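Local coordinates for protein glucose-6-phosphate isomerase (Plasmodium falciparum, PDB 3QKI) that probably catalyses the reversible conversion of glucose 6-phosphate into fructose 6-phosphate, an early step of glycolysis that also serves gluconeogenesis, at residues A[245-250]-A[256-261]; A[250-255]-A[295-300]; A[283-288]-A[320-325]. All coordinates share one frame; numbering follows the deposited sequence.

Contact 1 of 3, residues A[245-250]-A[256-261]; sequences VIIISK and ETMLNA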
# COMPACT_ATOMS: atom_id res chain seq x y z
N VAL A 245 17.77 -3.37 -20.50
CA VAL A 245 16.47 -2.74 -20.43
C VAL A 245 15.42 -3.66 -21.06
O VAL A 245 15.57 -4.06 -22.22
CB VAL A 245 16.52 -1.35 -21.08
CG1 VAL A 245 15.17 -0.67 -21.07
CG2 VAL A 245 17.58 -0.46 -20.41
N ILE A 246 14.38 -4.00 -20.30
CA ILE A 246 13.27 -4.84 -20.78
C ILE A 246 12.01 -3.98 -20.90
O ILE A 246 11.55 -3.47 -19.88
CB ILE A 246 13.03 -6.10 -19.91
CG1 ILE A 246 14.34 -6.90 -19.70
CG2 ILE A 246 11.88 -6.99 -20.48
CD1 ILE A 246 14.22 -8.12 -18.76
N ILE A 247 11.47 -3.83 -22.13
CA ILE A 247 10.28 -3.04 -22.39
C ILE A 247 9.09 -4.00 -22.56
O ILE A 247 9.09 -4.83 -23.48
CB ILE A 247 10.47 -2.08 -23.59
CG1 ILE A 247 11.76 -1.24 -23.41
CG2 ILE A 247 9.25 -1.16 -23.73
CD1 ILE A 247 12.38 -0.78 -24.75
N ILE A 248 8.11 -3.91 -21.65
CA ILE A 248 6.96 -4.80 -21.62
C ILE A 248 5.69 -4.08 -22.01
O ILE A 248 5.22 -3.20 -21.27
CB ILE A 248 6.83 -5.52 -20.25
CG1 ILE A 248 8.16 -6.24 -19.88
CG2 ILE A 248 5.65 -6.53 -20.32
CD1 ILE A 248 8.54 -6.20 -18.51
N SER A 249 5.15 -4.43 -23.19
CA SER A 249 3.93 -3.83 -23.75
C SER A 249 3.47 -4.68 -24.90
O SER A 249 4.20 -4.80 -25.90
CB SER A 249 4.19 -2.40 -24.24
OG SER A 249 3.08 -1.91 -24.97
N LYS A 250 2.25 -5.25 -24.80
CA LYS A 250 1.73 -6.09 -25.89
C LYS A 250 1.74 -5.34 -27.26
O LYS A 250 2.28 -5.85 -28.24
CB LYS A 250 0.32 -6.59 -25.54
CG LYS A 250 -0.29 -7.58 -26.55
CD LYS A 250 0.39 -8.94 -26.56
CE LYS A 250 -0.50 -10.04 -27.12
NZ LYS A 250 -0.72 -9.90 -28.59
N GLU A 256 2.45 5.53 -21.48
CA GLU A 256 3.38 5.65 -20.34
C GLU A 256 4.63 4.80 -20.53
O GLU A 256 5.74 5.31 -20.40
CB GLU A 256 2.68 5.28 -19.01
CG GLU A 256 1.49 6.16 -18.66
CD GLU A 256 0.16 5.76 -19.27
OE1 GLU A 256 -0.86 6.41 -18.94
OE2 GLU A 256 0.15 4.80 -20.08
N THR A 257 4.45 3.52 -20.81
CA THR A 257 5.54 2.58 -21.03
C THR A 257 6.47 3.07 -22.15
O THR A 257 7.69 3.05 -21.98
CB THR A 257 4.99 1.20 -21.39
OG1 THR A 257 4.03 0.83 -20.40
CG2 THR A 257 6.10 0.15 -21.54
N MET A 258 5.89 3.49 -23.29
CA MET A 258 6.66 3.92 -24.43
C MET A 258 7.36 5.25 -24.24
O MET A 258 8.50 5.37 -24.68
CB MET A 258 5.88 3.81 -25.76
CG MET A 258 5.40 2.38 -26.07
SD MET A 258 6.57 1.05 -25.70
CE MET A 258 7.92 1.49 -26.81
N LEU A 259 6.75 6.19 -23.50
CA LEU A 259 7.46 7.44 -23.18
C LEU A 259 8.65 7.11 -22.26
O LEU A 259 9.74 7.67 -22.43
CB LEU A 259 6.52 8.48 -22.53
CG LEU A 259 7.14 9.80 -22.04
CD1 LEU A 259 7.96 10.52 -23.18
CD2 LEU A 259 6.07 10.72 -21.45
N ASN A 260 8.45 6.17 -21.31
CA ASN A 260 9.53 5.73 -20.42
C ASN A 260 10.61 5.00 -21.19
O ASN A 260 11.78 5.22 -20.92
CB ASN A 260 9.02 4.91 -19.24
CG ASN A 260 8.55 5.78 -18.09
OD1 ASN A 260 9.03 6.90 -17.90
ND2 ASN A 260 7.61 5.27 -17.32
N ALA A 261 10.21 4.15 -22.17
CA ALA A 261 11.14 3.43 -23.03
C ALA A 261 12.00 4.41 -23.85
O ALA A 261 13.22 4.28 -23.88
CB ALA A 261 10.38 2.47 -23.96
O HOH W 1 3.26 -1.71 -20.11

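Contact 2 of 3, residues A[250-255]-A[295-300]; sequences KTFTTA and FGISRD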
# COMPACT_ATOMS: atom_id res chain seq x y z
N LYS A 250 2.25 -5.25 -24.80
CA LYS A 250 1.73 -6.09 -25.89
C LYS A 250 1.74 -5.34 -27.26
O LYS A 250 2.28 -5.85 -28.24
CB LYS A 250 0.32 -6.59 -25.54
CG LYS A 250 -0.29 -7.58 -26.55
CD LYS A 250 0.39 -8.94 -26.56
CE LYS A 250 -0.50 -10.04 -27.12
NZ LYS A 250 -0.72 -9.90 -28.59
N THR A 251 1.18 -4.13 -27.30
CA THR A 251 1.08 -3.31 -28.51
C THR A 251 2.35 -2.54 -28.87
O THR A 251 2.50 -2.11 -30.02
CB THR A 251 -0.08 -2.33 -28.37
OG1 THR A 251 0.18 -1.44 -27.28
CG2 THR A 251 -1.43 -3.03 -28.19
N PHE A 252 3.22 -2.26 -27.87
CA PHE A 252 4.41 -1.44 -28.01
C PHE A 252 4.01 -0.00 -28.34
O PHE A 252 4.79 0.73 -28.92
CB PHE A 252 5.46 -2.03 -28.99
CG PHE A 252 6.84 -2.09 -28.38
CD1 PHE A 252 7.09 -2.84 -27.24
CD2 PHE A 252 7.91 -1.42 -28.97
CE1 PHE A 252 8.36 -2.91 -26.69
CE2 PHE A 252 9.20 -1.48 -28.41
CZ PHE A 252 9.41 -2.21 -27.26
N THR A 253 2.76 0.39 -27.94
CA THR A 253 2.22 1.74 -28.14
C THR A 253 1.71 2.34 -26.84
O THR A 253 1.36 3.52 -26.81
CB THR A 253 1.13 1.79 -29.22
OG1 THR A 253 0.03 1.00 -28.82
CG2 THR A 253 1.63 1.39 -30.60
N THR A 254 1.64 1.55 -25.75
CA THR A 254 1.19 2.02 -24.42
C THR A 254 1.86 3.36 -24.10
O THR A 254 3.08 3.41 -24.00
CB THR A 254 1.60 1.01 -23.35
OG1 THR A 254 1.34 -0.30 -23.83
CG2 THR A 254 0.90 1.25 -22.04
N ALA A 255 1.07 4.44 -23.96
CA ALA A 255 1.58 5.80 -23.76
C ALA A 255 2.69 5.97 -22.71
O ALA A 255 3.76 6.47 -23.05
CB ALA A 255 0.43 6.78 -23.53
N PHE A 295 11.95 0.41 -33.05
CA PHE A 295 12.58 0.85 -31.81
C PHE A 295 14.07 0.49 -31.80
O PHE A 295 14.83 1.06 -31.01
CB PHE A 295 11.84 0.24 -30.60
CG PHE A 295 12.03 1.04 -29.33
CD1 PHE A 295 11.22 2.13 -29.05
CD2 PHE A 295 13.04 0.72 -28.43
CE1 PHE A 295 11.41 2.89 -27.88
CE2 PHE A 295 13.25 1.50 -27.29
CZ PHE A 295 12.43 2.57 -27.02
N GLY A 296 14.48 -0.44 -32.66
CA GLY A 296 15.87 -0.86 -32.73
C GLY A 296 16.16 -2.09 -31.90
O GLY A 296 17.32 -2.36 -31.59
N ILE A 297 15.12 -2.87 -31.57
CA ILE A 297 15.26 -4.11 -30.83
C ILE A 297 15.46 -5.25 -31.84
O ILE A 297 14.71 -5.36 -32.81
CB ILE A 297 14.07 -4.32 -29.87
CG1 ILE A 297 14.10 -3.22 -28.76
CG2 ILE A 297 14.10 -5.72 -29.23
CD1 ILE A 297 12.82 -2.99 -28.11
N SER A 298 16.49 -6.07 -31.62
CA SER A 298 16.78 -7.22 -32.48
C SER A 298 15.67 -8.28 -32.35
O SER A 298 15.00 -8.36 -31.33
CB SER A 298 18.15 -7.77 -32.13
OG SER A 298 18.26 -9.17 -32.34
N ARG A 299 15.45 -9.09 -33.40
CA ARG A 299 14.42 -10.14 -33.41
C ARG A 299 14.59 -11.22 -32.40
O ARG A 299 13.60 -11.79 -31.94
CB ARG A 299 14.24 -10.74 -34.81
CG ARG A 299 13.66 -9.75 -35.81
CD ARG A 299 12.34 -9.19 -35.29
NE ARG A 299 11.24 -9.41 -36.22
CZ ARG A 299 10.54 -10.53 -36.31
NH1 ARG A 299 10.79 -11.55 -35.49
NH2 ARG A 299 9.58 -10.65 -37.21
N ASP A 300 15.84 -11.51 -32.04
CA ASP A 300 16.12 -12.52 -31.03
C ASP A 300 15.79 -11.99 -29.65
O ASP A 300 15.78 -12.76 -28.68
CB ASP A 300 17.60 -12.89 -31.06
CG ASP A 300 18.01 -13.69 -32.28
OD1 ASP A 300 19.25 -13.86 -32.49
OD2 ASP A 300 17.11 -14.17 -33.02

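Contact 3 of 3, residues A[283-288]-A[320-325]; sequences VAVSTN and GILPLS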
# COMPACT_ATOMS: atom_id res chain seq x y z
N VAL A 283 15.65 -5.34 -24.69
CA VAL A 283 14.77 -6.46 -24.96
C VAL A 283 13.30 -6.03 -24.89
O VAL A 283 12.96 -5.04 -24.21
CB VAL A 283 15.11 -7.83 -24.30
CG1 VAL A 283 16.51 -7.87 -23.74
CG2 VAL A 283 14.10 -8.26 -23.27
N ALA A 284 12.43 -6.71 -25.65
CA ALA A 284 11.01 -6.39 -25.58
C ALA A 284 10.18 -7.61 -25.28
O ALA A 284 10.51 -8.71 -25.71
CB ALA A 284 10.55 -5.76 -26.89
N VAL A 285 9.09 -7.41 -24.55
CA VAL A 285 8.11 -8.45 -24.30
C VAL A 285 6.90 -7.83 -24.95
O VAL A 285 6.34 -6.86 -24.43
CB VAL A 285 7.91 -8.83 -22.82
CG1 VAL A 285 6.76 -9.82 -22.68
CG2 VAL A 285 9.19 -9.42 -22.22
N SER A 286 6.59 -8.30 -26.19
CA SER A 286 5.56 -7.71 -27.04
C SER A 286 5.23 -8.63 -28.23
O SER A 286 5.97 -9.58 -28.51
CB SER A 286 6.09 -6.41 -27.63
OG SER A 286 5.14 -5.71 -28.41
N THR A 287 4.17 -8.28 -29.00
CA THR A 287 3.86 -9.03 -30.24
C THR A 287 3.92 -8.10 -31.42
O THR A 287 3.79 -8.54 -32.57
CB THR A 287 2.52 -9.72 -30.15
OG1 THR A 287 1.54 -8.73 -29.80
CG2 THR A 287 2.54 -10.82 -29.13
N ASN A 288 4.11 -6.81 -31.15
CA ASN A 288 4.17 -5.88 -32.26
C ASN A 288 5.60 -5.87 -32.80
O ASN A 288 6.42 -5.03 -32.42
CB ASN A 288 3.70 -4.50 -31.85
CG ASN A 288 3.47 -3.60 -33.04
OD1 ASN A 288 4.14 -3.71 -34.09
ND2 ASN A 288 2.53 -2.70 -32.90
N GLY A 320 6.73 -11.93 -16.90
CA GLY A 320 7.43 -12.18 -15.65
C GLY A 320 8.52 -13.22 -15.78
O GLY A 320 9.59 -13.06 -15.19
N ILE A 321 8.29 -14.30 -16.56
CA ILE A 321 9.28 -15.38 -16.67
C ILE A 321 10.63 -14.91 -17.23
O ILE A 321 11.65 -15.37 -16.76
CB ILE A 321 8.75 -16.70 -17.29
CG1 ILE A 321 7.46 -17.21 -16.56
CG2 ILE A 321 9.84 -17.80 -17.31
CD1 ILE A 321 7.55 -17.43 -14.93
N LEU A 322 10.63 -13.97 -18.17
CA LEU A 322 11.90 -13.46 -18.69
C LEU A 322 12.71 -12.67 -17.63
O LEU A 322 13.80 -13.14 -17.30
CB LEU A 322 11.74 -12.70 -20.00
CG LEU A 322 12.99 -12.00 -20.49
CD1 LEU A 322 14.05 -13.00 -20.98
CD2 LEU A 322 12.65 -11.00 -21.53
N PRO A 323 12.24 -11.56 -17.01
CA PRO A 323 13.09 -10.88 -16.02
C PRO A 323 13.38 -11.75 -14.80
O PRO A 323 14.50 -11.68 -14.28
CB PRO A 323 12.30 -9.62 -15.66
CG PRO A 323 10.88 -9.96 -15.99
CD PRO A 323 10.98 -10.82 -17.22
N LEU A 324 12.44 -12.60 -14.37
CA LEU A 324 12.68 -13.44 -13.18
C LEU A 324 13.68 -14.59 -13.43
O LEU A 324 14.40 -14.96 -12.50
CB LEU A 324 11.36 -13.96 -12.57
CG LEU A 324 10.38 -12.88 -12.03
CD1 LEU A 324 8.94 -13.46 -11.88
CD2 LEU A 324 10.90 -12.23 -10.74
N SER A 325 13.72 -15.14 -14.66
CA SER A 325 14.71 -16.16 -15.02
C SER A 325 16.09 -15.49 -15.16
O SER A 325 17.08 -16.12 -14.85
CB SER A 325 14.34 -16.84 -16.34
OG SER A 325 13.16 -17.61 -16.20

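Contact 1 of 3, residues A[245-250]-A[256-261]
The contact belongs to a beta-loop-alpha unit of a sugar isomerase (SIS) domain, in which Ile247, Ile248 and Ser249 at the end of strand 243-248 meet Thr257, Met258 and Ala261 in the first turns of helix 255-268. The tight loop between them sends the chain back, so the axes of strand 245-248 and helix segment 256-261 run nearly antiparallel at 158° and come within 9.0 Å. Ile247 carries most of the packing. Its chi1 of -51° sets CG1 beside the backbone N and leaves CG2 anti to it, toward the helix, 3.8 Å from Ala261 CB; the small methyl of alanine lets the helix settle close to the branched side chain. The same CG2 also meets Met258 SD at 4.0 Å; the flexible methionine, bent at chi2 and chi3, crosses the isoleucine at about a right angle. Ser249, Lys250, Thr251 and Thr254 of this turn bind fructose 6-phosphate, a ligand absent here. Ser249 OG is held inside the loop by hydrogen bonds with Thr254 OG1 and the backbone N of Phe252, which suits a small hydroxyl residue at the strand's end. Thr257 uses both branches of its side chain: CG2 sits 3.5 Å from Ile248 O, while OG1 turns to a bridging water. That water lies 2.7 Å from Thr257 OG1 and donates to Ile248 O, also at 2.7 Å, satisfying a buried carbonyl.

Contact 2 of 3, residues A[250-255]-A[295-300]
Two loops pass here without strand pairing, the nearest alpha carbons being Phe252 CA and Phe295 CA, 9.3 Å apart, and each loop makes a turn with positive phi: Phe252 (65°) in the phosphate-binding loop, and Gly296 (94°) in the Schellman motif that ends helix 289-295. Glycine suits that second turn, where a CB would press against the carbonyl O of Phe295. The long side chains span the gap between the backbones. With CG anti to the backbone N, Phe295 turns its ring face to Phe252, whose edge points at it in a T-shaped stack, centroids 5.7 Å apart and planes at 86°. Phe252 CE2 leads: it lies 3.9 Å from Phe295 CG, and Phe295 CB lies close to the plane of the Phe252 ring, 3.8 Å from CE2. Next to it, Ile297 comes from the opposite direction and brings its terminal CD1 to 3.6 Å from Phe252 CZ, a slim, flexible end that fits beside the ring. Phe252 and Ile297 both rest on Ala284, covering strand 282-285, while Lys265 makes a cation-pi contact with Phe295 and also donates to its carbonyl O. With only ring and aliphatic carbons meeting, the contact is hydrophobic, supplemented by the weak electrostatics of ring hydrogens against a pi face; it would help hold in shape a loop whose neighbouring Lys250, Thr251 and Thr254 bind the sugar phosphate.

Contact 3 of 3, residues A[283-288]-A[320-325]
Val283 and Val285 on strand 282-285 meet Leu322 of helix 318-328, which packs on one face of the five-stranded parallel sheet of the SIS domain. Both valines direct their side chains at the helix, while Ala284 between them points to the other face of the sheet. The leucine reaches out with CG anti to its backbone N (chi1 173°), and a single methyl, CD2, does all the touching. It meets Val283 CG2 at 3.6 Å, the two side chains approaching tip to tip. Leu322 and Val285 slide past each other in opposite directions, CD2 lying 3.9 Å from Val285 CG2. Beta-branched valines suit the extended strand, and the longer leucine bridges the distance from the helix. Tyr149 of helix 135-154 packs against both Val283 and Leu322, and Ile246 of the adjoining strand lies against Val283 and Pro323.

The polar bonds do not join the two segments to each other. Beyond the strand, Ser286 OG accepts from Asn288 N at 3.1 Å, a fairly straight bond that closes an ST turn; the same OG lies within hydrogen-bonding reach of both Ser249 O and Lys250 O, which must share its one proton, and Thr287 OG1 pairs with Lys250 NZ, tying this turn to the phosphate-binding loop. In the helix, Pro323 has no N-H to offer the preceding turn, and the helix kinks there. Ile321 O accepts twice from Ser325, from N at 3.0 Å and from OG at 2.8 Å, the two donors arriving from opposite faces of the carbonyl plane.

Contacts 1 and 3 cover opposite faces of one parallel sheet: Ile247 faces helix 255-268, whereas Val283 and Val285 of the neighbouring strand face helix 318-328. Contact 2 lies on the same side of the sheet as contact 1, over Ala284 of strand 282-285. All touching residues of contacts 1 and 3 are buried, whereas Phe295 of contact 2 is partly exposed. Contact 2 shares Lys250 with contact 1, and their segments interleave along the chain. Phe252 joins all three, packing on Ile247, on Ala284 and on the helix-ending loop. In chemistry, contact 3 is purely aliphatic across its interface, contact 2 chiefly aromatic, and contact 1 mixes aliphatic packing with a water bridge beside the sugar-phosphate site.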